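Putative glycosyltransferase (GalT1) (Streptococcus parasanguinis FW213, PDB 5HEA) probably transfers a sugar from a nucleotide-activated donor to an acceptor, the structure covering the carboxy-terminal part of the protein, which carries a GT-A-type glycosyltransferase domain. Local coordinates at residues E99-H104 with G211-S216; R107-N112 with T170-A175; N120-N125 with F131-T136. All coordinates share one frame; numbering follows the deposited sequence.

Contact 1: E99-H104 with G211-S216; sequences EFYLEH and GSYYYS
Tyr-101, in the first turn of helix 101-110, reaches over to Ser-212 and Tyr-213 at the corner of strand 204-217. This is buried packing of a helix on the mixed sheet of a GT-A glycosyltransferase domain. From the outset Tyr-101 CB points toward the strand. With CG swung anti to the backbone N (chi1 173°), the ring lies along the corner, so that successive atoms of one side meet successive parts of the strand. CD1 comes first, 3.9 Å from the backbone oxygen Ser-212 O, and Ser-212 CB lies in the ring plane at this edge. Next, Tyr-101 CE1 packs on Tyr-213 CB at 3.8 Å. At the tip, Tyr-101 OH lies 3.7 Å from Tyr-213 CD2, and the same hydroxyl has a weak hydrogen bond with Thr-170 N. The two tyrosines thus run side by side in one direction, their ring planes inclined at 52°, which is neither a stack nor a T-shape.

Tyr-213 OH is hydrogen-bonded to Asp-92 N and Asp-95 OD2. Asp-92 begins a sequence resembling the DXD motif, which in GT-A relatives binds metal and nucleotide sugar and probably does so here; the phenol tip touches that turn.

Nearer the start of the helix, Ser-212 OG and His-104 ND1 both bond to Glu-210 OE2, a shared carboxylate oxygen that ties helix to strand. Phe-100, at the N-cap position, lays CD1 over one face of the His-104 ring, while Phe-100 CE1 meets Ser-212 OG near its own ring plane at 3.4 Å.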
ATOM      1  N   GLU A  99      20.534  21.131  38.927  1.00 25.74           N
ATOM      2  CA  GLU A  99      21.900  21.357  38.456  1.00 31.92           C
ATOM      3  C   GLU A  99      22.891  20.310  38.966  1.00 29.51           C
ATOM      4  O   GLU A  99      23.974  20.146  38.388  1.00 32.93           O
ATOM      5  CB  GLU A  99      22.382  22.758  38.840  1.00 39.55           C
ATOM      6  CG  GLU A  99      22.784  22.878  40.296  1.00 50.37           C
ATOM      7  CD  GLU A  99      23.267  24.271  40.653  1.00 59.62           C
ATOM      8  OE1 GLU A  99      22.861  25.230  39.961  1.00 51.21           O
ATOM      9  OE2 GLU A  99      24.052  24.399  41.621  1.00 62.78           O
ATOM     10  N   PHE A 100      22.523  19.610  40.041  1.00 27.11           N
ATOM     11  CA  PHE A 100      23.380  18.574  40.635  1.00 30.24           C
ATOM     12  C   PHE A 100      22.965  17.151  40.246  1.00 29.28           C
ATOM     13  O   PHE A 100      23.468  16.168  40.794  1.00 25.92           O
ATOM     14  CB  PHE A 100      23.391  18.711  42.162  1.00 27.55           C
ATOM     15  CG  PHE A 100      22.023  18.792  42.773  1.00 29.60           C
ATOM     16  CD1 PHE A 100      21.234  17.659  42.905  1.00 30.81           C
ATOM     17  CD2 PHE A 100      21.527  20.006  43.227  1.00 36.20           C
ATOM     18  CE1 PHE A 100      19.971  17.732  43.473  1.00 35.73           C
ATOM     19  CE2 PHE A 100      20.259  20.083  43.794  1.00 37.14           C
ATOM     20  CZ  PHE A 100      19.485  18.943  43.916  1.00 36.07           C
ATOM     21  N   TYR A 101      22.042  17.050  39.301  1.00 25.65           N
ATOM     22  CA  TYR A 101      21.493  15.763  38.857  1.00 27.77           C
ATOM     23  C   TYR A 101      22.552  14.739  38.453  1.00 24.28           C
ATOM     24  O   TYR A 101      22.622  13.636  39.010  1.00 26.48           O
ATOM     25  CB  TYR A 101      20.548  16.015  37.677  1.00 27.15           C
ATOM     26  CG  TYR A 101      20.022  14.774  36.983  1.00 21.01           C
ATOM     27  CD1 TYR A 101      19.048  13.987  37.581  1.00 26.01           C
ATOM     28  CD2 TYR A 101      20.454  14.433  35.707  1.00 21.37           C
ATOM     29  CE1 TYR A 101      18.536  12.869  36.944  1.00 26.70           C
ATOM     30  CE2 TYR A 101      19.950  13.312  35.054  1.00 24.07           C
ATOM     31  CZ  TYR A 101      18.990  12.541  35.685  1.00 30.62           C
ATOM     32  OH  TYR A 101      18.475  11.437  35.071  1.00 30.48           O
ATOM     33  N   LEU A 102      23.374  15.110  37.482  1.00 24.35           N
ATOM     34  CA  LEU A 102      24.382  14.214  36.932  1.00 26.05           C
ATOM     35  C   LEU A 102      25.447  13.854  37.970  1.00 25.19           C
ATOM     36  O   LEU A 102      25.840  12.685  38.112  1.00 24.35           O
ATOM     37  CB  LEU A 102      25.046  14.891  35.735  1.00 27.84           C
ATOM     38  CG  LEU A 102      25.335  14.078  34.479  1.00 41.16           C
ATOM     39  CD1 LEU A 102      24.201  13.100  34.175  1.00 36.28           C
ATOM     40  CD2 LEU A 102      25.553  15.039  33.315  1.00 40.87           C
ATOM     41  N   GLU A 103      25.929  14.872  38.671  1.00 23.33           N
ATOM     42  CA  GLU A 103      26.932  14.694  39.717  1.00 27.07           C
ATOM     43  C   GLU A 103      26.497  13.666  40.772  1.00 22.72           C
ATOM     44  O   GLU A 103      27.264  12.775  41.135  1.00 31.24           O
ATOM     45  CB  GLU A 103      27.246  16.047  40.376  1.00 27.44           C
ATOM     46  CG  GLU A 103      28.361  15.988  41.411  1.00 40.21           C
ATOM     47  CD  GLU A 103      28.563  17.310  42.139  1.00 56.33           C
ATOM     48  OE1 GLU A 103      27.805  18.276  41.880  1.00 56.49           O
ATOM     49  OE2 GLU A 103      29.485  17.381  42.979  1.00 59.01           O
ATOM     50  N   HIS A 104      25.265  13.785  41.252  1.00 24.26           N
ATOM     51  CA  HIS A 104      24.751  12.849  42.253  1.00 26.11           C
ATOM     52  C   HIS A 104      24.646  11.409  41.765  1.00 21.45           C
ATOM     53  O   HIS A 104      24.963  10.490  42.512  1.00 24.03           O
ATOM     54  CB  HIS A 104      23.415  13.330  42.825  1.00 26.73           C
ATOM     55  CG  HIS A 104      23.555  14.475  43.777  1.00 34.32           C
ATOM     56  ND1 HIS A 104      22.580  14.811  44.693  1.00 37.54           N
ATOM     57  CD2 HIS A 104      24.571  15.350  43.971  1.00 32.89           C
ATOM     58  CE1 HIS A 104      22.989  15.847  45.405  1.00 36.40           C
ATOM     59  NE2 HIS A 104      24.193  16.192  44.988  1.00 32.69           N
ATOM     60  N   GLY A 211      14.240  13.352  44.162  1.00 30.12           N
ATOM     61  CA  GLY A 211      13.538  13.704  42.938  1.00 32.63           C
ATOM     62  C   GLY A 211      14.270  14.820  42.211  1.00 32.98           C
ATOM     63  O   GLY A 211      13.801  15.949  42.178  1.00 30.70           O
ATOM     64  N   SER A 212      15.429  14.505  41.637  1.00 27.42           N
ATOM     65  CA  SER A 212      16.277  15.513  41.006  1.00 27.26           C
ATOM     66  C   SER A 212      15.958  15.668  39.526  1.00 22.54           C
ATOM     67  O   SER A 212      16.423  16.601  38.861  1.00 25.57           O
ATOM     68  CB  SER A 212      17.741  15.138  41.180  1.00 35.18           C
ATOM     69  OG  SER A 212      18.070  15.117  42.558  1.00 45.31           O
ATOM     70  N   TYR A 213      15.168  14.732  39.021  1.00 20.52           N
ATOM     71  CA  TYR A 213      14.656  14.794  37.653  1.00 24.98           C
ATOM     72  C   TYR A 213      13.201  15.242  37.737  1.00 27.58           C
ATOM     73  O   TYR A 213      12.457  14.771  38.607  1.00 24.42           O
ATOM     74  CB  TYR A 213      14.750  13.403  37.024  1.00 18.95           C
ATOM     75  CG  TYR A 213      14.376  13.319  35.545  1.00 19.46           C
ATOM     76  CD1 TYR A 213      13.044  13.230  35.148  1.00 20.71           C
ATOM     77  CD2 TYR A 213      15.361  13.287  34.562  1.00 19.83           C
ATOM     78  CE1 TYR A 213      12.689  13.126  33.788  1.00 24.08           C
ATOM     79  CE2 TYR A 213      15.027  13.200  33.201  1.00 20.17           C
ATOM     80  CZ  TYR A 213      13.689  13.117  32.825  1.00 15.88           C
ATOM     81  OH  TYR A 213      13.344  13.014  31.487  1.00 22.11           O
ATOM     82  N   TYR A 214      12.798  16.154  36.851  1.00 24.42           N
ATOM     83  CA  TYR A 214      11.418  16.640  36.815  1.00 25.86           C
ATOM     84  C   TYR A 214      10.663  16.173  35.568  1.00 25.59           C
ATOM     85  O   TYR A 214      11.037  16.484  34.435  1.00 22.92           O
ATOM     86  CB  TYR A 214      11.369  18.166  36.975  1.00 27.93           C
ATOM     87  CG  TYR A 214      11.817  18.601  38.361  1.00 30.15           C
ATOM     88  CD1 TYR A 214      10.958  18.498  39.451  1.00 28.84           C
ATOM     89  CD2 TYR A 214      13.103  19.085  38.580  1.00 30.22           C
ATOM     90  CE1 TYR A 214      11.366  18.872  40.724  1.00 28.66           C
ATOM     91  CE2 TYR A 214      13.523  19.456  39.847  1.00 34.02           C
ATOM     92  CZ  TYR A 214      12.647  19.345  40.912  1.00 38.49           C
ATOM     93  OH  TYR A 214      13.043  19.719  42.176  1.00 42.60           O
ATOM     94  N   TYR A 215       9.606  15.406  35.812  1.00 23.34           N
ATOM     95  CA  TYR A 215       8.775  14.821  34.774  1.00 22.92           C
ATOM     96  C   TYR A 215       7.657  15.816  34.464  1.00 31.92           C
ATOM     97  O   TYR A 215       6.830  16.122  35.324  1.00 29.27           O
ATOM     98  CB  TYR A 215       8.186  13.492  35.277  1.00 23.59           C
ATOM     99  CG  TYR A 215       7.298  12.774  34.291  1.00 28.82           C
ATOM    100  CD1 TYR A 215       5.928  12.998  34.266  1.00 37.71           C
ATOM    101  CD2 TYR A 215       7.830  11.869  33.381  1.00 34.53           C
ATOM    102  CE1 TYR A 215       5.111  12.342  33.361  1.00 34.83           C
ATOM    103  CE2 TYR A 215       7.023  11.211  32.469  1.00 36.78           C
ATOM    104  CZ  TYR A 215       5.667  11.450  32.466  1.00 42.05           C
ATOM    105  OH  TYR A 215       4.864  10.795  31.564  1.00 44.06           O
ATOM    106  N   SER A 216       7.652  16.334  33.240  1.00 27.43           N
ATOM    107  CA  SER A 216       6.622  17.262  32.803  1.00 31.00           C
ATOM    108  C   SER A 216       5.311  16.529  32.560  1.00 32.46           C
ATOM    109  O   SER A 216       5.242  15.609  31.748  1.00 34.20           O
ATOM    110  CB  SER A 216       7.062  17.955  31.520  1.00 36.21           C
ATOM    111  OG  SER A 216       5.970  18.592  30.895  1.00 49.17           O
TER

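Contact 2: R107-N112 with T170-A175; sequences RALVDN and TKLFKA
One residue before Leu-109, which packs on Leu-172, the carbonyl oxygen Ala-108 O is gripped twice. Asn-112 ND2 donates to Ala-108 O at 2.8 Å in a nearly straight bond (171°), and Thr-206 OG1 adds a weak one from strand 204-217. Ala-108 O lies in the amide plane of Asn-112, so the N-H points straight at it and the side chain reaches back onto the preceding turn, at the C-terminal part of helix 101-110.

In the GT-A fold this helix lies across the mixed sheet, and here it covers strand 171-174. The meeting itself is apolar and buried. Leu-109, CG anti to the backbone N (chi1 -173°), sends CD1 onto the strand. That methyl does most of the work: Leu-109 CD1 rests 3.5 Å from the backbone oxygen Leu-172 O, and Leu-109 CD1 is also 4.0 Å from Leu-172 CD2. The two leucine side chains cross at about a right angle, so the contact stays confined to the end of one and the branch of the other.

Ser-117 and Tyr-87, from the strands flanking 171-174, also touch both leucines, so Leu-109 packs over three neighbouring strands. Lys-171 and Phe-173 alternate to the other face of the sheet and meet helix 195-201, which leaves the strand packed by helices on both sides.

The second methyl of Leu-109 turns instead to Lys-174. There the lysine lends only its aliphatic chain, which runs on to a salt bridge between NZ and Asp-115 OD2; just short of that charged tip, Lys-174 CE lies 4.3 Å from Leu-109 CD2.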
ATOM      1  N   ARG A 107      28.463  10.168  41.394  1.00 19.76           N
ATOM      2  CA  ARG A 107      29.007   9.798  42.704  1.00 26.80           C
ATOM      3  C   ARG A 107      28.408   8.504  43.255  1.00 31.19           C
ATOM      4  O   ARG A 107      29.121   7.661  43.805  1.00 31.00           O
ATOM      5  CB  ARG A 107      28.769  10.923  43.703  1.00 31.11           C
ATOM      6  CG  ARG A 107      29.603  12.139  43.412  1.00 40.45           C
ATOM      7  CD  ARG A 107      30.531  12.444  44.573  1.00 55.13           C
ATOM      8  NE  ARG A 107      31.639  13.286  44.135  1.00 67.79           N
ATOM      9  CZ  ARG A 107      31.524  14.582  43.877  1.00 67.11           C
ATOM     10  NH1 ARG A 107      30.351  15.183  44.027  1.00 66.10           N
ATOM     11  NH2 ARG A 107      32.580  15.278  43.474  1.00 68.60           N
ATOM     12  N   ALA A 108      27.096   8.347  43.103  1.00 29.45           N
ATOM     13  CA  ALA A 108      26.408   7.191  43.667  1.00 29.00           C
ATOM     14  C   ALA A 108      26.883   5.904  42.993  1.00 28.81           C
ATOM     15  O   ALA A 108      26.970   4.856  43.622  1.00 28.98           O
ATOM     16  CB  ALA A 108      24.891   7.353  43.532  1.00 29.13           C
ATOM     17  N   LEU A 109      27.206   5.991  41.708  1.00 24.42           N
ATOM     18  CA  LEU A 109      27.666   4.820  40.977  1.00 23.33           C
ATOM     19  C   LEU A 109      29.126   4.522  41.343  1.00 25.38           C
ATOM     20  O   LEU A 109      29.466   3.421  41.799  1.00 30.05           O
ATOM     21  CB  LEU A 109      27.509   5.052  39.468  1.00 22.23           C
ATOM     22  CG  LEU A 109      27.777   3.902  38.496  1.00 24.58           C
ATOM     23  CD1 LEU A 109      26.991   4.095  37.197  1.00 22.18           C
ATOM     24  CD2 LEU A 109      29.292   3.786  38.198  1.00 27.94           C
ATOM     25  N   VAL A 110      29.977   5.523  41.154  1.00 25.47           N
ATOM     26  CA  VAL A 110      31.427   5.364  41.299  1.00 27.92           C
ATOM     27  C   VAL A 110      31.881   5.083  42.743  1.00 31.10           C
ATOM     28  O   VAL A 110      32.698   4.188  42.981  1.00 33.17           O
ATOM     29  CB  VAL A 110      32.173   6.582  40.683  1.00 32.46           C
ATOM     30  CG1 VAL A 110      33.621   6.606  41.112  1.00 48.91           C
ATOM     31  CG2 VAL A 110      32.060   6.539  39.161  1.00 33.35           C
ATOM     32  N   ASP A 111      31.331   5.808  43.709  1.00 28.92           N
ATOM     33  CA  ASP A 111      31.715   5.590  45.100  1.00 31.08           C
ATOM     34  C   ASP A 111      31.285   4.220  45.612  1.00 32.76           C
ATOM     35  O   ASP A 111      31.860   3.695  46.567  1.00 31.02           O
ATOM     36  CB  ASP A 111      31.141   6.674  46.016  1.00 34.57           C
ATOM     37  CG  ASP A 111      31.750   8.042  45.762  1.00 47.57           C
ATOM     38  OD1 ASP A 111      32.712   8.137  44.968  1.00 46.84           O
ATOM     39  OD2 ASP A 111      31.272   9.023  46.375  1.00 56.97           O
ATOM     40  N   ASN A 112      30.267   3.641  44.997  1.00 27.08           N
ATOM     41  CA  ASN A 112      29.761   2.356  45.479  1.00 32.59           C
ATOM     42  C   ASN A 112      30.226   1.139  44.694  1.00 31.07           C
ATOM     43  O   ASN A 112      29.953  -0.003  45.078  1.00 28.70           O
ATOM     44  CB  ASN A 112      28.241   2.385  45.571  1.00 33.61           C
ATOM     45  CG  ASN A 112      27.761   3.240  46.714  1.00 35.70           C
ATOM     46  OD1 ASN A 112      27.903   2.864  47.876  1.00 32.29           O
ATOM     47  ND2 ASN A 112      27.196   4.400  46.396  1.00 32.25           N
ATOM     48  N   THR A 170      16.583   9.103  34.563  1.00 18.63           N
ATOM     49  CA  THR A 170      16.896   8.995  36.008  1.00 17.43           C
ATOM     50  C   THR A 170      17.964   7.956  36.321  1.00 23.14           C
ATOM     51  O   THR A 170      18.228   7.665  37.480  1.00 19.37           O
ATOM     52  CB  THR A 170      15.642   8.791  36.952  1.00 22.97           C
ATOM     53  OG1 THR A 170      15.325   7.402  37.088  1.00 24.62           O
ATOM     54  CG2 THR A 170      14.410   9.579  36.460  1.00 23.09           C
ATOM     55  N   LYS A 171      18.589   7.414  35.278  1.00 21.33           N
ATOM     56  CA  LYS A 171      19.445   6.254  35.419  1.00 21.80           C
ATOM     57  C   LYS A 171      20.754   6.464  34.683  1.00 22.06           C
ATOM     58  O   LYS A 171      20.773   6.888  33.528  1.00 21.98           O
ATOM     59  CB  LYS A 171      18.707   5.008  34.896  1.00 17.76           C
ATOM     60  CG  LYS A 171      17.365   4.783  35.622  1.00 18.74           C
ATOM     61  CD  LYS A 171      16.479   3.777  34.933  1.00 22.07           C
ATOM     62  CE  LYS A 171      15.133   3.711  35.643  1.00 25.59           C
ATOM     63  NZ  LYS A 171      14.345   4.980  35.523  1.00 24.77           N
ATOM     64  N   LEU A 172      21.852   6.182  35.374  1.00 22.27           N
ATOM     65  CA  LEU A 172      23.188   6.255  34.790  1.00 20.92           C
ATOM     66  C   LEU A 172      23.744   4.839  34.628  1.00 23.17           C
ATOM     67  O   LEU A 172      23.873   4.107  35.611  1.00 21.15           O
ATOM     68  CB  LEU A 172      24.102   7.095  35.685  1.00 20.05           C
ATOM     69  CG  LEU A 172      25.539   7.316  35.218  1.00 25.77           C
ATOM     70  CD1 LEU A 172      25.548   8.197  33.975  1.00 20.28           C
ATOM     71  CD2 LEU A 172      26.397   7.923  36.333  1.00 22.86           C
ATOM     72  N   PHE A 173      24.061   4.462  33.386  1.00 22.03           N
ATOM     73  CA  PHE A 173      24.500   3.104  33.047  1.00 21.87           C
ATOM     74  C   PHE A 173      25.960   3.070  32.593  1.00 21.54           C
ATOM     75  O   PHE A 173      26.368   3.902  31.787  1.00 21.15           O
ATOM     76  CB  PHE A 173      23.676   2.554  31.869  1.00 18.08           C
ATOM     77  CG  PHE A 173      22.188   2.526  32.104  1.00 22.20           C
ATOM     78  CD1 PHE A 173      21.598   1.463  32.773  1.00 21.25           C
ATOM     79  CD2 PHE A 173      21.378   3.550  31.636  1.00 22.69           C
ATOM     80  CE1 PHE A 173      20.225   1.431  32.994  1.00 18.10           C
ATOM     81  CE2 PHE A 173      19.995   3.527  31.846  1.00 18.79           C
ATOM     82  CZ  PHE A 173      19.420   2.466  32.529  1.00 16.93           C
ATOM     83  N   LYS A 174      26.735   2.097  33.074  1.00 19.95           N
ATOM     84  CA  LYS A 174      28.003   1.774  32.425  1.00 25.39           C
ATOM     85  C   LYS A 174      27.705   1.450  30.979  1.00 25.98           C
ATOM     86  O   LYS A 174      26.750   0.724  30.681  1.00 22.85           O
ATOM     87  CB  LYS A 174      28.698   0.589  33.097  1.00 21.50           C
ATOM     88  CG  LYS A 174      29.427   0.998  34.377  1.00 22.21           C
ATOM     89  CD  LYS A 174      30.220  -0.143  34.963  1.00 31.88           C
ATOM     90  CE  LYS A 174      30.814   0.257  36.303  1.00 39.74           C
ATOM     91  NZ  LYS A 174      31.339  -0.925  37.060  1.00 47.63           N
ATOM     92  N   ALA A 175      28.493   2.025  30.077  1.00 20.81           N
ATOM     93  CA  ALA A 175      28.202   1.911  28.648  1.00 31.92           C
ATOM     94  C   ALA A 175      28.387   0.479  28.149  1.00 34.14           C
ATOM     95  O   ALA A 175      27.720   0.051  27.203  1.00 29.13           O
ATOM     96  CB  ALA A 175      29.055   2.879  27.845  1.00 32.72           C
TER

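Contact 3: N120-N125 with F131-T136; sequences NFNSFN and FLFSIT
Asn-122 and Ile-135 are joined by a side-chain amide that acts as a peptide group would, at the open end of the beta hairpin formed by strands 116-125 and 130-132. Ile-135 N donates to Asn-122 OD1 at 2.8 Å, in the carbonyl plane and on a lone pair, almost straight at 174°. The same amide returns a weak bond from ND2 to Ile-135 O, 3.3 Å long, so its rotation is fixed from both ends. Asn-122 ND2 also meets the Phe-133 ring at the edge, Phe-133 CD1 being 3.6 Å away, with the amide and ring planes nearly perpendicular.

Regular pairing takes over at Ser-123 and Leu-132, an antiparallel hydrogen-bonded pair: Leu-132 N reaches Ser-123 O at 2.8 Å and Ser-123 N answers to Leu-132 O at 3.3 Å. Beyond it comes the non-hydrogen-bonded pair of Phe-124 and Phe-131. Here Phe-124 CD1 stands 3.7 Å above the centre of the Phe-131 ring, an edge-to-face contact with planes at 59°.

An inverse gamma turn centred on Phe-133 bends the chain away after Leu-132, its Ser-134 N bonding weakly to Leu-132 O; this brings Ile-135 back to the asparagine. The backbone of Asn-122 is also hydrogen-bonded to Tyr-213 and Tyr-215 of strand 204-217, and the Tyr-214 ring adds a second edge-to-face partner for Phe-131. On the Ser-123 and Leu-132 face, a water donates to Leu-132 O and also bonds to Ser-123 OG, whose torsion (chi1 55°) sets it between N and the carbonyl carbon, with Ser-123 OG 3.3 Å from Leu-132 CB.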
ATOM      1  N   ASN A 120      15.229   9.210  41.631  1.00 21.65           N
ATOM      2  CA  ASN A 120      13.785   9.257  41.506  1.00 24.18           C
ATOM      3  C   ASN A 120      13.407  10.518  40.734  1.00 24.63           C
ATOM      4  O   ASN A 120      14.278  11.226  40.205  1.00 20.61           O
ATOM      5  CB  ASN A 120      13.147   9.244  42.906  1.00 24.41           C
ATOM      6  CG  ASN A 120      11.802   8.540  42.934  1.00 27.71           C
ATOM      7  OD1 ASN A 120      11.030   8.602  41.977  1.00 23.80           O
ATOM      8  ND2 ASN A 120      11.520   7.857  44.034  1.00 25.91           N
ATOM      9  N   PHE A 121      12.117  10.806  40.652  1.00 24.17           N
ATOM     10  CA  PHE A 121      11.698  12.033  39.977  1.00 25.18           C
ATOM     11  C   PHE A 121      10.561  12.705  40.726  1.00 25.13           C
ATOM     12  O   PHE A 121       9.780  12.047  41.412  1.00 23.13           O
ATOM     13  CB  PHE A 121      11.282  11.749  38.515  1.00 25.15           C
ATOM     14  CG  PHE A 121      10.086  10.858  38.385  1.00 28.02           C
ATOM     15  CD1 PHE A 121       8.803  11.389  38.363  1.00 40.25           C
ATOM     16  CD2 PHE A 121      10.235   9.487  38.300  1.00 33.24           C
ATOM     17  CE1 PHE A 121       7.698  10.565  38.252  1.00 47.27           C
ATOM     18  CE2 PHE A 121       9.134   8.658  38.196  1.00 44.75           C
ATOM     19  CZ  PHE A 121       7.867   9.195  38.169  1.00 48.02           C
ATOM     20  N   ASN A 122      10.477  14.021  40.601  1.00 24.02           N
ATOM     21  CA  ASN A 122       9.306  14.750  41.056  1.00 22.76           C
ATOM     22  C   ASN A 122       8.624  15.195  39.778  1.00 29.94           C
ATOM     23  O   ASN A 122       9.148  14.964  38.692  1.00 28.26           O
ATOM     24  CB  ASN A 122       9.702  15.928  41.956  1.00 20.63           C
ATOM     25  CG  ASN A 122       9.879  15.516  43.406  1.00 28.17           C
ATOM     26  OD1 ASN A 122       9.181  14.629  43.886  1.00 30.98           O
ATOM     27  ND2 ASN A 122      10.818  16.146  44.105  1.00 31.97           N
ATOM     28  N   SER A 123       7.455  15.801  39.881  1.00 33.73           N
ATOM     29  CA  SER A 123       6.743  16.187  38.669  1.00 40.40           C
ATOM     30  C   SER A 123       6.481  17.690  38.593  1.00 34.25           C
ATOM     31  O   SER A 123       6.511  18.395  39.607  1.00 30.20           O
ATOM     32  CB  SER A 123       5.445  15.389  38.519  1.00 34.09           C
ATOM     33  OG  SER A 123       4.641  15.527  39.668  1.00 42.82           O
ATOM     34  N   PHE A 124       6.268  18.167  37.369  1.00 27.65           N
ATOM     35  CA  PHE A 124       5.866  19.540  37.114  1.00 24.71           C
ATOM     36  C   PHE A 124       4.598  19.510  36.275  1.00 28.58           C
ATOM     37  O   PHE A 124       4.587  18.945  35.185  1.00 32.16           O
ATOM     38  CB  PHE A 124       6.960  20.310  36.380  1.00 22.84           C
ATOM     39  CG  PHE A 124       6.644  21.772  36.177  1.00 28.61           C
ATOM     40  CD1 PHE A 124       6.657  22.653  37.249  1.00 24.68           C
ATOM     41  CD2 PHE A 124       6.335  22.263  34.913  1.00 29.81           C
ATOM     42  CE1 PHE A 124       6.371  24.001  37.067  1.00 27.61           C
ATOM     43  CE2 PHE A 124       6.053  23.613  34.723  1.00 29.87           C
ATOM     44  CZ  PHE A 124       6.072  24.481  35.798  1.00 26.39           C
ATOM     45  N   ASN A 125       3.532  20.102  36.810  1.00 26.95           N
ATOM     46  CA  ASN A 125       2.227  20.144  36.161  1.00 23.39           C
ATOM     47  C   ASN A 125       2.219  21.350  35.231  1.00 24.49           C
ATOM     48  O   ASN A 125       2.168  22.470  35.710  1.00 22.57           O
ATOM     49  CB  ASN A 125       1.145  20.290  37.243  1.00 31.94           C
ATOM     50  CG  ASN A 125      -0.286  20.380  36.680  1.00 44.24           C
ATOM     51  OD1 ASN A 125      -0.524  20.873  35.579  1.00 39.36           O
ATOM     52  ND2 ASN A 125      -1.246  19.912  37.466  1.00 51.19           N
ATOM     53  N   PHE A 131       5.011  22.623  40.815  1.00 31.44           N
ATOM     54  CA  PHE A 131       5.740  21.406  41.122  1.00 32.09           C
ATOM     55  C   PHE A 131       4.934  20.544  42.066  1.00 36.10           C
ATOM     56  O   PHE A 131       4.229  21.044  42.943  1.00 36.56           O
ATOM     57  CB  PHE A 131       7.072  21.730  41.784  1.00 32.37           C
ATOM     58  CG  PHE A 131       8.078  22.339  40.865  1.00 27.60           C
ATOM     59  CD1 PHE A 131       8.949  21.535  40.149  1.00 30.29           C
ATOM     60  CD2 PHE A 131       8.174  23.719  40.736  1.00 33.74           C
ATOM     61  CE1 PHE A 131       9.899  22.097  39.300  1.00 37.68           C
ATOM     62  CE2 PHE A 131       9.116  24.293  39.898  1.00 37.11           C
ATOM     63  CZ  PHE A 131       9.984  23.480  39.177  1.00 37.45           C
ATOM     64  N   LEU A 132       5.054  19.239  41.886  1.00 35.47           N
ATOM     65  CA  LEU A 132       4.583  18.292  42.873  1.00 33.52           C
ATOM     66  C   LEU A 132       5.814  17.613  43.477  1.00 34.25           C
ATOM     67  O   LEU A 132       6.485  16.817  42.814  1.00 31.52           O
ATOM     68  CB  LEU A 132       3.651  17.273  42.225  1.00 38.38           C
ATOM     69  CG  LEU A 132       3.107  16.213  43.184  1.00 48.72           C
ATOM     70  CD1 LEU A 132       2.281  16.885  44.279  1.00 54.63           C
ATOM     71  CD2 LEU A 132       2.298  15.165  42.430  1.00 48.59           C
ATOM     72  N   PHE A 133       6.138  17.958  44.718  1.00 35.29           N
ATOM     73  CA  PHE A 133       7.313  17.391  45.366  1.00 34.06           C
ATOM     74  C   PHE A 133       6.945  16.131  46.134  1.00 39.26           C
ATOM     75  O   PHE A 133       6.873  16.142  47.359  1.00 44.70           O
ATOM     76  CB  PHE A 133       7.964  18.408  46.294  1.00 36.34           C
ATOM     77  CG  PHE A 133       8.529  19.596  45.577  1.00 44.83           C
ATOM     78  CD1 PHE A 133       9.654  19.466  44.779  1.00 39.94           C
ATOM     79  CD2 PHE A 133       7.944  20.850  45.712  1.00 43.18           C
ATOM     80  CE1 PHE A 133      10.184  20.566  44.118  1.00 36.32           C
ATOM     81  CE2 PHE A 133       8.470  21.949  45.063  1.00 43.35           C
ATOM     82  CZ  PHE A 133       9.592  21.807  44.261  1.00 41.83           C
ATOM     83  N   SER A 134       6.712  15.050  45.399  1.00 36.67           N
ATOM     84  CA  SER A 134       6.326  13.771  45.991  1.00 41.82           C
ATOM     85  C   SER A 134       7.463  13.186  46.819  1.00 40.23           C
ATOM     86  O   SER A 134       7.233  12.588  47.870  1.00 41.71           O
ATOM     87  CB  SER A 134       5.940  12.780  44.896  1.00 43.18           C
ATOM     88  OG  SER A 134       4.974  13.336  44.021  1.00 48.55           O
ATOM     89  N   ILE A 135       8.688  13.357  46.330  1.00 32.26           N
ATOM     90  CA  ILE A 135       9.872  12.861  47.019  1.00 37.78           C
ATOM     91  C   ILE A 135      10.492  14.012  47.796  1.00 39.34           C
ATOM     92  O   ILE A 135      11.006  14.965  47.209  1.00 38.19           O
ATOM     93  CB  ILE A 135      10.902  12.284  46.027  1.00 34.49           C
ATOM     94  CG1 ILE A 135      10.220  11.307  45.070  1.00 35.64           C
ATOM     95  CG2 ILE A 135      12.040  11.601  46.771  1.00 34.86           C
ATOM     96  CD1 ILE A 135       9.529  10.153  45.778  1.00 39.33           C
ATOM     97  N   THR A 136      10.424  13.925  49.120  1.00 39.06           N
ATOM     98  CA  THR A 136      10.883  15.006  49.988  1.00 45.12           C
ATOM     99  C   THR A 136      12.259  14.716  50.605  1.00 45.27           C
ATOM    100  O   THR A 136      12.714  13.568  50.638  1.00 34.48           O
ATOM    101  CB  THR A 136       9.879  15.260  51.128  1.00 47.62           C
ATOM    102  OG1 THR A 136       9.651  14.036  51.835  1.00 44.81           O
ATOM    103  CG2 THR A 136       8.558  15.769  50.572  1.00 51.34           C
TER
HETATM  104  O   HOH W   1       5.718  14.104  41.784  1.00 42.15           O

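How the contacts relate
Helix 101-110 supplies one side of contacts 1 and 2, through its first turn and its residues 107-110, with centres about 14 Å apart. The chain then enters strand 116-125, whose hairpin makes contact 3, before returning through 171-174 and finally 204-217; contact 3 is thus nested inside contact 2, and contact 2 inside contact 1. All three reach one mixed sheet, in which 116-125 lies between 171-174 and 204-217. Contacts 1 and 3, about 11 Å apart between centres, join through a probable Phe-124 N to Tyr-215 O hydrogen bond. Contacts 2 and 3 are about 22 Å apart: the helix covers the sheet at 171-174, while a surface hairpin extends it at the far end of 116-125.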